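Local structure of type C neurotoxin (Clostridium botulinum, 3PME) at residues Y88-S93 with Q191-R196; N106-W111 with S122-Y127; F141-T146 with M153-N158. The protein probably attaches the toxin to nerve-cell membranes, as the receptor-binding domain of a mosaic C/D botulinum neurotoxin that may recognise gangliosides and phosphatidylethanolamine. One frame throughout, in Å; residues are numbered along the deposited sequence.

Contact 1 of 3, residues Y88-S93 with Q191-R196; sequences YTIINS and QMLWIR
I90 and L193 meet tip to tip between two beta sheets, and this pair is the tight part of the contact. CD2 of L193 lies 3.7 Å from CD1 of I90 and 3.8 Å from CG2 of the same residue, so one leucine methyl is seated against both branches of the isoleucine. L193 reaches it with CG between the backbone N and the carbonyl carbon (chi1 67°). Next to it, CD1 of I195 sits 4.2 Å from CG2 of I90 and also 4.2 Å from CD1 of I91, a looser pair of touches. I90 and I91 form a classic beta bulge opposite L102, where the chain turns a corner, and consecutive isoleucines thereby both contribute to the apolar patch.

The other end is looser and wet, though buried. The Y88 ring and the Q191 amide stand nearly perpendicular, their planes 80° apart, with OH of Y88 3.8 Å from NE2 of Q191. A water at the ring edge joins them instead: it accepts from Y88 OH at 2.6 Å and donates to Q191 OE1 at 2.7 Å. Y88 OH also bonds S84, while Q191 is held by D188 N at OE1 and by D80 O at NE2.

The CA atoms of I90 and L193 are 9.3 Å apart, a spacing of sheets stacked face to face rather than of paired strands, as expected for the concanavalin-like sandwich. The chemistry implies that the sheets are joined here by methyl packing, with one water bridging Y88 OH and Q191 OE1, whose further bonds go to S84 and D188.

Contact 2 of 3, residues N106-W111 with S122-Y127; sequences NGNIEW and SLIFDY
E110 meets I124 and S122 by holding CG anti to the backbone N (chi1 -173°) and staying extended beyond it: its chain runs alongside I124, CG of E110 3.6 Å from CG1 of I124, and delivers OE2 to S122 OG at 3.1 Å, a weak hydrogen bond. Its other oxygen, OE1, forms a salt bridge with R105. In Y127, CG falls between the backbone N and the carbonyl carbon (chi1 70°), which brings the ring under the turn. G107 O lies 3.3 Å above the ring plane, offset toward the rim, and I109 N and N108 O lie in plane at its edge.

From I109 to W111 the two strands pair antiparallel, their directions 165° apart. I109 and F125 are a hydrogen-bonded pair, with F125 N to I109 O at 2.9 Å; W111 and L123 form the next, with W111 N to L123 O at 2.8 Å. Y127 N to G107 O, at 3.3 Å, is weak.

This beta hairpin ends the five-strand sheet. The E110 backbone bonds to C103 of strand 100-105, whereas I109, W111, L123 and F125 cover strands 141-148 and 152-157 of the opposing sheet.

Contact 3 of 3, residues F141-T146 with M153-N158; sequences FFVTIT and MKLYIN
Y156, on the second strand of an antiparallel beta hairpin, presents a ring edge to T144 and T146: T144 O lies in the ring plane, 3.6 Å from CD1 of Y156, and T146 OG1 stands near the same plane beside CE1. The F142 ring likewise has N158 CA at its edge, and its contact with the W74 ring lies outside the pair. CD1 of I157 comes to the F141 ring obliquely, 3.9 Å from CE2 of F141, while the Y136 ring, from the loop before strand 141-148, also meets the F141 ring.

The hairpin belongs to the concanavalin-like sandwich. T144 with Y156 and T146 with K154 are hydrogen-bonded pairs, as Y156 N to T144 O at 2.7 Å attests; V143 with I157 and I145 with L155 are the non-hydrogen-bonded ones. One face, with V143, I145, L155 and I157, is apolar and packs on I109, W111 and F125 of the opposing sheet. V143 touches L155 CD1 through CG1 and I157 CD1 through CG2. The opposite face turns F142 and T144 to helix 207-218, and Y156 OH bonds N207.

Toward the turn, the chain of K154 is bent, and its NZ donates weakly to Y156 OH. A water joins T146 OG1, at 2.8 Å, to K154 NZ, at 3.0 Å. A sulfate ion, probably from the crystallisation liquor, lies about 4 Å from the K154 side chain.

At the far end the ladder closes with a side chain. N158 leaves the strand with positive phi, 51°, and its amide takes the place of a backbone carbonyl: F142 N donates to N158 OD1 at 2.8 Å and 170° at the hydrogen, approaching tilted 26° from the carbonyl plane, while N158 N returns a bond to F142 O.

From the N terminus, the chain enters contact 1 at 88-93 and closes its long loop only at 191-196. Contacts 2 and 3 nest inside that loop, in series: the hairpin of 106-111 with 122-127 is complete before 141-146 opens the next, closed by 153-158. Contact 2 lies within the five-strand sheet and contact 3 within the nine-strand sheet, whereas contact 1 spans the two. The hairpins touch across the sandwich, W111 CD1 lying 3.6 Å from M153 SD and F125 CB 3.6 Å from L155 CD2. Contact 1 touches neither: its nearest atoms are about 6 Å from each. Contact 1, and the packing of contact 2 on contact 3, join the sheets of the N-terminal receptor-binding region.

Contact 1 of 3, residues Y88-S93 with Q191-R196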
loop_
_atom_site.group_PDB
_atom_site.type_symbol
_atom_site.label_atom_id
_atom_site.label_comp_id
_atom_site.label_asym_id
_atom_site.label_seq_id
_atom_site.Cartn_x
_atom_site.Cartn_y
_atom_site.Cartn_z
ATOM N N TYR A 88 -1.041 19.815 -10.226
ATOM C CA TYR A 88 -1.758 20.179 -9.009
ATOM C C TYR A 88 -0.750 20.449 -7.901
ATOM O O TYR A 88 0.079 19.594 -7.603
ATOM C CB TYR A 88 -2.687 19.039 -8.562
ATOM C CG TYR A 88 -3.648 18.564 -9.639
ATOM C CD1 TYR A 88 -4.941 19.053 -9.706
ATOM C CD2 TYR A 88 -3.241 17.652 -10.608
ATOM C CE1 TYR A 88 -5.817 18.633 -10.702
ATOM C CE2 TYR A 88 -4.107 17.230 -11.602
ATOM C CZ TYR A 88 -5.389 17.725 -11.643
ATOM O OH TYR A 88 -6.244 17.307 -12.642
ATOM N N THR A 89 -0.809 21.631 -7.296
ATOM C CA THR A 89 -0.018 21.871 -6.097
ATOM C C THR A 89 -0.719 21.206 -4.919
ATOM O O THR A 89 -1.907 21.431 -4.694
ATOM C CB THR A 89 0.167 23.375 -5.829
ATOM O OG1 THR A 89 0.926 23.953 -6.899
ATOM C CG2 THR A 89 0.916 23.598 -4.520
ATOM N N ILE A 90 0.012 20.382 -4.174
ATOM C CA ILE A 90 -0.562 19.635 -3.064
ATOM C C ILE A 90 -0.094 20.152 -1.701
ATOM O O ILE A 90 -0.863 20.192 -0.741
ATOM C CB ILE A 90 -0.181 18.146 -3.168
ATOM C CG1 ILE A 90 -0.610 17.588 -4.529
ATOM C CG2 ILE A 90 -0.765 17.349 -2.005
ATOM C CD1 ILE A 90 -2.025 17.877 -4.870
ATOM N N ILE A 91 1.178 20.527 -1.608
ATOM C CA ILE A 91 1.701 21.077 -0.364
ATOM C C ILE A 91 2.447 22.328 -0.773
ATOM O O ILE A 91 3.353 22.259 -1.599
ATOM C CB ILE A 91 2.682 20.119 0.343
ATOM C CG1 ILE A 91 2.071 18.723 0.506
ATOM C CG2 ILE A 91 3.085 20.681 1.706
ATOM C CD1 ILE A 91 3.051 17.703 1.080
ATOM N N ASN A 92 2.056 23.474 -0.224
ATOM C CA ASN A 92 2.606 24.745 -0.692
ATOM C C ASN A 92 3.289 25.512 0.416
ATOM O O ASN A 92 2.671 25.821 1.436
ATOM C CB ASN A 92 1.489 25.605 -1.280
ATOM C CG ASN A 92 2.012 26.761 -2.097
ATOM O OD1 ASN A 92 3.220 26.997 -2.166
ATOM N ND2 ASN A 92 1.102 27.486 -2.738
ATOM N N SER A 93 4.567 25.814 0.219
ATOM C CA SER A 93 5.300 26.664 1.146
ATOM C C SER A 93 6.136 27.652 0.343
ATOM O O SER A 93 7.310 27.881 0.646
ATOM C CB SER A 93 6.162 25.836 2.104
ATOM O OG SER A 93 6.516 26.583 3.262
ATOM N N GLN A 191 -11.220 12.287 -7.920
ATOM C CA GLN A 191 -9.861 12.789 -7.778
ATOM C C GLN A 191 -9.594 13.167 -6.324
ATOM O O GLN A 191 -10.216 14.074 -5.773
ATOM C CB GLN A 191 -9.621 13.963 -8.735
ATOM C CG GLN A 191 -9.630 13.522 -10.198
ATOM C CD GLN A 191 -9.417 14.661 -11.173
ATOM O OE1 GLN A 191 -9.901 15.771 -10.965
ATOM N NE2 GLN A 191 -8.698 14.383 -12.254
ATOM N N MET A 192 -8.680 12.434 -5.701
ATOM C CA MET A 192 -8.434 12.564 -4.274
ATOM C C MET A 192 -7.070 11.967 -3.959
ATOM O O MET A 192 -6.514 11.224 -4.754
ATOM C CB MET A 192 -9.527 11.834 -3.482
ATOM C CG MET A 192 -9.516 10.306 -3.660
ATOM S SD MET A 192 -11.027 9.503 -3.091
ATOM C CE MET A 192 -12.194 10.123 -4.296
ATOM N N LEU A 193 -6.536 12.308 -2.794
ATOM C CA LEU A 193 -5.304 11.692 -2.327
ATOM C C LEU A 193 -5.276 11.672 -0.816
ATOM O O LEU A 193 -6.017 12.408 -0.152
ATOM C CB LEU A 193 -4.076 12.443 -2.862
ATOM C CG LEU A 193 -3.841 13.865 -2.354
ATOM C CD1 LEU A 193 -3.026 13.874 -1.081
ATOM C CD2 LEU A 193 -3.131 14.682 -3.416
ATOM N N TRP A 194 -4.395 10.837 -0.281
ATOM C CA TRP A 194 -4.209 10.695 1.154
ATOM C C TRP A 194 -2.740 10.895 1.439
ATOM O O TRP A 194 -1.893 10.485 0.644
ATOM C CB TRP A 194 -4.583 9.282 1.624
ATOM C CG TRP A 194 -6.019 8.875 1.460
ATOM C CD1 TRP A 194 -6.948 8.782 2.450
ATOM C CD2 TRP A 194 -6.673 8.446 0.249
ATOM N NE1 TRP A 194 -8.148 8.338 1.935
ATOM C CE2 TRP A 194 -8.007 8.122 0.591
ATOM C CE3 TRP A 194 -6.263 8.296 -1.079
ATOM C CZ2 TRP A 194 -8.938 7.680 -0.353
ATOM C CZ3 TRP A 194 -7.191 7.853 -2.019
ATOM C CH2 TRP A 194 -8.519 7.548 -1.645
ATOM N N ILE A 195 -2.448 11.503 2.583
ATOM C CA ILE A 195 -1.081 11.613 3.086
ATOM C C ILE A 195 -1.085 11.078 4.511
ATOM O O ILE A 195 -2.088 11.201 5.219
ATOM C CB ILE A 195 -0.616 13.075 3.071
ATOM C CG1 ILE A 195 -0.385 13.525 1.625
ATOM C CG2 ILE A 195 0.680 13.263 3.895
ATOM C CD1 ILE A 195 -0.213 15.028 1.473
ATOM N N ARG A 196 0.008 10.473 4.946
ATOM C CA ARG A 196 0.120 10.125 6.364
ATOM C C ARG A 196 1.526 10.328 6.902
ATOM O O ARG A 196 2.501 10.305 6.157
ATOM C CB ARG A 196 -0.354 8.695 6.639
ATOM C CG ARG A 196 0.678 7.605 6.308
ATOM C CD ARG A 196 0.066 6.270 6.673
ATOM N NE ARG A 196 1.024 5.183 6.829
ATOM C CZ ARG A 196 1.289 4.290 5.889
ATOM N NH1 ARG A 196 0.694 4.365 4.700
ATOM N NH2 ARG A 196 2.131 3.303 6.139
HETATM O O HOH W 1 -8.766 17.833 -12.369
#

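Contact 2 of 3, residues N106-W111 with S122-Y127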
loop_
_atom_site.group_PDB
_atom_site.type_symbol
_atom_site.label_atom_id
_atom_site.label_comp_id
_atom_site.label_asym_id
_atom_site.label_seq_id
_atom_site.Cartn_x
_atom_site.Cartn_y
_atom_site.Cartn_z
ATOM N N ASN A 106 0.732 14.850 -14.218
ATOM C CA ASN A 106 0.755 13.775 -15.200
ATOM C C ASN A 106 1.349 12.480 -14.640
ATOM O O ASN A 106 2.234 11.880 -15.249
ATOM C CB ASN A 106 1.543 14.230 -16.439
ATOM C CG ASN A 106 1.327 13.319 -17.633
ATOM O OD1 ASN A 106 0.312 12.631 -17.722
ATOM N ND2 ASN A 106 2.281 13.311 -18.557
ATOM N N GLY A 107 0.879 12.054 -13.473
ATOM C CA GLY A 107 1.312 10.781 -12.925
ATOM C C GLY A 107 2.715 10.792 -12.339
ATOM O O GLY A 107 3.310 9.749 -12.123
ATOM N N ASN A 108 3.225 11.990 -12.088
ATOM C CA ASN A 108 4.507 12.177 -11.417
ATOM C C ASN A 108 4.294 12.948 -10.124
ATOM O O ASN A 108 3.378 13.760 -10.035
ATOM C CB ASN A 108 5.470 12.990 -12.293
ATOM C CG ASN A 108 5.906 12.249 -13.547
ATOM O OD1 ASN A 108 6.948 11.591 -13.563
ATOM N ND2 ASN A 108 5.110 12.361 -14.605
ATOM N N ILE A 109 5.132 12.696 -9.122
ATOM C CA ILE A 109 5.246 13.640 -8.011
ATOM C C ILE A 109 6.487 14.487 -8.234
ATOM O O ILE A 109 7.509 14.001 -8.737
ATOM C CB ILE A 109 5.301 12.973 -6.613
ATOM C CG1 ILE A 109 6.436 11.960 -6.524
ATOM C CG2 ILE A 109 3.977 12.329 -6.262
ATOM C CD1 ILE A 109 6.829 11.659 -5.090
ATOM N N GLU A 110 6.387 15.763 -7.870
ATOM C CA GLU A 110 7.474 16.707 -8.118
ATOM C C GLU A 110 7.699 17.592 -6.902
ATOM O O GLU A 110 6.765 18.217 -6.391
ATOM C CB GLU A 110 7.180 17.563 -9.352
ATOM C CG GLU A 110 8.356 18.458 -9.754
ATOM C CD GLU A 110 8.129 19.206 -11.065
ATOM O OE1 GLU A 110 6.975 19.249 -11.540
ATOM O OE2 GLU A 110 9.108 19.759 -11.623
ATOM N N TRP A 111 8.948 17.634 -6.449
ATOM C CA TRP A 111 9.341 18.478 -5.330
ATOM C C TRP A 111 10.139 19.638 -5.882
ATOM O O TRP A 111 11.090 19.442 -6.631
ATOM C CB TRP A 111 10.189 17.688 -4.337
ATOM C CG TRP A 111 10.901 18.542 -3.308
ATOM C CD1 TRP A 111 12.131 19.114 -3.433
ATOM C CD2 TRP A 111 10.430 18.884 -2.004
ATOM N NE1 TRP A 111 12.456 19.801 -2.284
ATOM C CE2 TRP A 111 11.427 19.672 -1.392
ATOM C CE3 TRP A 111 9.265 18.595 -1.291
ATOM C CZ2 TRP A 111 11.289 20.183 -0.101
ATOM C CZ3 TRP A 111 9.133 19.102 -0.001
ATOM C CH2 TRP A 111 10.141 19.879 0.576
ATOM N N SER A 122 13.972 20.929 -9.387
ATOM C CA SER A 122 12.937 19.964 -9.034
ATOM C C SER A 122 13.449 18.530 -8.988
ATOM O O SER A 122 14.422 18.168 -9.662
ATOM C CB SER A 122 11.763 20.066 -10.008
ATOM O OG SER A 122 12.162 19.716 -11.314
ATOM N N LEU A 123 12.787 17.723 -8.163
ATOM C CA LEU A 123 12.954 16.277 -8.164
ATOM C C LEU A 123 11.641 15.733 -8.681
ATOM O O LEU A 123 10.584 16.133 -8.212
ATOM C CB LEU A 123 13.188 15.766 -6.748
ATOM C CG LEU A 123 14.494 16.215 -6.089
ATOM C CD1 LEU A 123 14.390 16.010 -4.575
ATOM C CD2 LEU A 123 15.641 15.405 -6.688
ATOM N N ILE A 124 11.713 14.826 -9.645
ATOM C CA ILE A 124 10.517 14.300 -10.279
ATOM C C ILE A 124 10.556 12.781 -10.248
ATOM O O ILE A 124 11.574 12.169 -10.564
ATOM C CB ILE A 124 10.394 14.798 -11.730
ATOM C CG1 ILE A 124 10.417 16.327 -11.772
ATOM C CG2 ILE A 124 9.089 14.303 -12.356
ATOM C CD1 ILE A 124 10.614 16.902 -13.175
ATOM N N PHE A 125 9.450 12.173 -9.844
ATOM C CA PHE A 125 9.364 10.720 -9.826
ATOM C C PHE A 125 8.070 10.260 -10.487
ATOM O O PHE A 125 6.967 10.653 -10.081
ATOM C CB PHE A 125 9.434 10.198 -8.391
ATOM C CG PHE A 125 9.305 8.706 -8.274
ATOM C CD1 PHE A 125 10.313 7.871 -8.737
ATOM C CD2 PHE A 125 8.170 8.134 -7.711
ATOM C CE1 PHE A 125 10.200 6.498 -8.622
ATOM C CE2 PHE A 125 8.043 6.749 -7.612
ATOM C CZ PHE A 125 9.054 5.933 -8.066
ATOM N N ASP A 126 8.212 9.419 -11.507
ATOM C CA ASP A 126 7.066 8.836 -12.197
ATOM C C ASP A 126 6.532 7.652 -11.395
ATOM O O ASP A 126 7.019 6.527 -11.521
ATOM C CB ASP A 126 7.503 8.383 -13.592
ATOM C CG ASP A 126 6.371 7.783 -14.410
ATOM O OD1 ASP A 126 5.259 7.608 -13.881
ATOM O OD2 ASP A 126 6.607 7.478 -15.602
ATOM N N TYR A 127 5.524 7.902 -10.567
ATOM C CA TYR A 127 4.996 6.839 -9.730
ATOM C C TYR A 127 3.940 6.041 -10.488
ATOM O O TYR A 127 3.635 4.927 -10.094
ATOM C CB TYR A 127 4.429 7.392 -8.409
ATOM C CG TYR A 127 3.171 8.187 -8.609
ATOM C CD1 TYR A 127 1.933 7.558 -8.636
ATOM C CD2 TYR A 127 3.211 9.559 -8.781
ATOM C CE1 TYR A 127 0.765 8.281 -8.837
ATOM C CE2 TYR A 127 2.053 10.290 -8.997
ATOM C CZ TYR A 127 0.832 9.643 -9.019
ATOM O OH TYR A 127 -0.297 10.376 -9.229
HETATM O O HOH W 2 3.996 9.603 -15.542
#

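Contact 3 of 3, residues F141-T146 with M153-N158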
loop_
_atom_site.group_PDB
_atom_site.type_symbol
_atom_site.label_atom_id
_atom_site.label_comp_id
_atom_site.label_asym_id
_atom_site.label_seq_id
_atom_site.Cartn_x
_atom_site.Cartn_y
_atom_site.Cartn_z
ATOM N N PHE A 141 2.854 4.959 -0.954
ATOM C CA PHE A 141 4.313 4.842 -1.000
ATOM C C PHE A 141 4.962 5.894 -0.111
ATOM O O PHE A 141 4.366 6.935 0.161
ATOM C CB PHE A 141 4.874 4.837 -2.434
ATOM C CG PHE A 141 4.579 6.079 -3.234
ATOM C CD1 PHE A 141 3.401 6.198 -3.956
ATOM C CD2 PHE A 141 5.527 7.099 -3.347
ATOM C CE1 PHE A 141 3.140 7.325 -4.726
ATOM C CE2 PHE A 141 5.285 8.230 -4.123
ATOM C CZ PHE A 141 4.091 8.348 -4.818
ATOM N N PHE A 142 6.154 5.572 0.374
ATOM C CA PHE A 142 6.875 6.410 1.337
ATOM C C PHE A 142 7.853 7.339 0.615
ATOM O O PHE A 142 8.720 6.894 -0.153
ATOM C CB PHE A 142 7.610 5.520 2.339
ATOM C CG PHE A 142 8.388 6.283 3.377
ATOM C CD1 PHE A 142 7.753 7.211 4.193
ATOM C CD2 PHE A 142 9.748 6.054 3.543
ATOM C CE1 PHE A 142 8.469 7.917 5.161
ATOM C CE2 PHE A 142 10.465 6.745 4.506
ATOM C CZ PHE A 142 9.826 7.677 5.317
ATOM N N VAL A 143 7.697 8.630 0.866
ATOM C CA VAL A 143 8.540 9.645 0.235
ATOM C C VAL A 143 9.479 10.240 1.267
ATOM O O VAL A 143 9.092 10.481 2.420
ATOM C CB VAL A 143 7.682 10.778 -0.373
ATOM C CG1 VAL A 143 8.564 11.907 -0.940
ATOM C CG2 VAL A 143 6.746 10.220 -1.447
ATOM N N THR A 144 10.721 10.479 0.862
ATOM C CA THR A 144 11.633 11.230 1.717
ATOM C C THR A 144 12.467 12.129 0.836
ATOM O O THR A 144 13.079 11.672 -0.139
ATOM C CB THR A 144 12.576 10.342 2.536
ATOM O OG1 THR A 144 11.841 9.272 3.141
ATOM C CG2 THR A 144 13.243 11.178 3.629
ATOM N N ILE A 145 12.460 13.409 1.175
ATOM C CA ILE A 145 13.287 14.391 0.483
ATOM C C ILE A 145 14.352 14.871 1.455
ATOM O O ILE A 145 14.013 15.310 2.552
ATOM C CB ILE A 145 12.475 15.630 0.070
ATOM C CG1 ILE A 145 11.190 15.249 -0.670
ATOM C CG2 ILE A 145 13.344 16.574 -0.779
ATOM C CD1 ILE A 145 11.438 14.588 -1.950
ATOM N N THR A 146 15.628 14.789 1.070
ATOM C CA THR A 146 16.674 15.439 1.873
ATOM C C THR A 146 17.192 16.656 1.109
ATOM O O THR A 146 17.250 16.655 -0.127
ATOM C CB THR A 146 17.838 14.487 2.261
ATOM O OG1 THR A 146 18.559 14.084 1.084
ATOM C CG2 THR A 146 17.317 13.242 2.986
ATOM N N MET A 153 19.497 18.246 -3.327
ATOM C CA MET A 153 18.296 17.669 -2.749
ATOM C C MET A 153 18.099 16.303 -3.393
ATOM O O MET A 153 18.424 16.099 -4.560
ATOM C CB MET A 153 17.103 18.590 -2.924
ATOM C CG MET A 153 16.791 18.966 -4.335
ATOM S SD MET A 153 15.424 20.131 -4.316
ATOM C CE MET A 153 15.157 20.300 -6.072
ATOM N N LYS A 154 17.599 15.354 -2.612
ATOM C CA LYS A 154 17.534 13.975 -3.046
ATOM C C LYS A 154 16.162 13.418 -2.722
ATOM O O LYS A 154 15.595 13.732 -1.681
ATOM C CB LYS A 154 18.603 13.143 -2.347
ATOM C CG LYS A 154 20.027 13.471 -2.834
ATOM C CD LYS A 154 21.101 13.096 -1.799
ATOM C CE LYS A 154 21.388 11.603 -1.751
ATOM N NZ LYS A 154 22.363 11.268 -0.658
ATOM N N LEU A 155 15.657 12.602 -3.636
ATOM C CA LEU A 155 14.340 11.997 -3.496
ATOM C C LEU A 155 14.455 10.498 -3.292
ATOM O O LEU A 155 15.030 9.785 -4.128
ATOM C CB LEU A 155 13.519 12.277 -4.752
ATOM C CG LEU A 155 12.158 11.585 -4.801
ATOM C CD1 LEU A 155 11.338 11.975 -3.593
ATOM C CD2 LEU A 155 11.458 11.995 -6.076
ATOM N N TYR A 156 13.894 10.029 -2.176
ATOM C CA TYR A 156 13.864 8.610 -1.831
ATOM C C TYR A 156 12.429 8.122 -1.920
ATOM O O TYR A 156 11.518 8.823 -1.497
ATOM C CB TYR A 156 14.342 8.382 -0.397
ATOM C CG TYR A 156 15.814 8.655 -0.201
ATOM C CD1 TYR A 156 16.288 9.958 -0.136
ATOM C CD2 TYR A 156 16.723 7.616 -0.082
ATOM C CE1 TYR A 156 17.638 10.219 0.043
ATOM C CE2 TYR A 156 18.096 7.874 0.083
ATOM C CZ TYR A 156 18.529 9.183 0.153
ATOM O OH TYR A 156 19.878 9.467 0.314
ATOM N N ILE A 157 12.256 6.930 -2.480
ATOM C CA ILE A 157 10.947 6.263 -2.534
ATOM C C ILE A 157 11.080 4.914 -1.847
ATOM O O ILE A 157 11.901 4.076 -2.239
ATOM C CB ILE A 157 10.449 6.065 -3.987
ATOM C CG1 ILE A 157 10.294 7.410 -4.700
ATOM C CG2 ILE A 157 9.118 5.264 -3.994
ATOM C CD1 ILE A 157 9.233 8.320 -4.068
ATOM N N ASN A 158 10.269 4.710 -0.813
ATOM C CA ASN A 158 10.329 3.489 -0.026
ATOM C C ASN A 158 11.757 3.173 0.433
ATOM O O ASN A 158 12.210 2.025 0.400
ATOM C CB ASN A 158 9.697 2.325 -0.794
ATOM C CG ASN A 158 8.210 2.525 -1.014
ATOM O OD1 ASN A 158 7.561 3.232 -0.254
ATOM N ND2 ASN A 158 7.670 1.916 -2.058
HETATM O O HOH W 3 20.809 12.486 1.642
#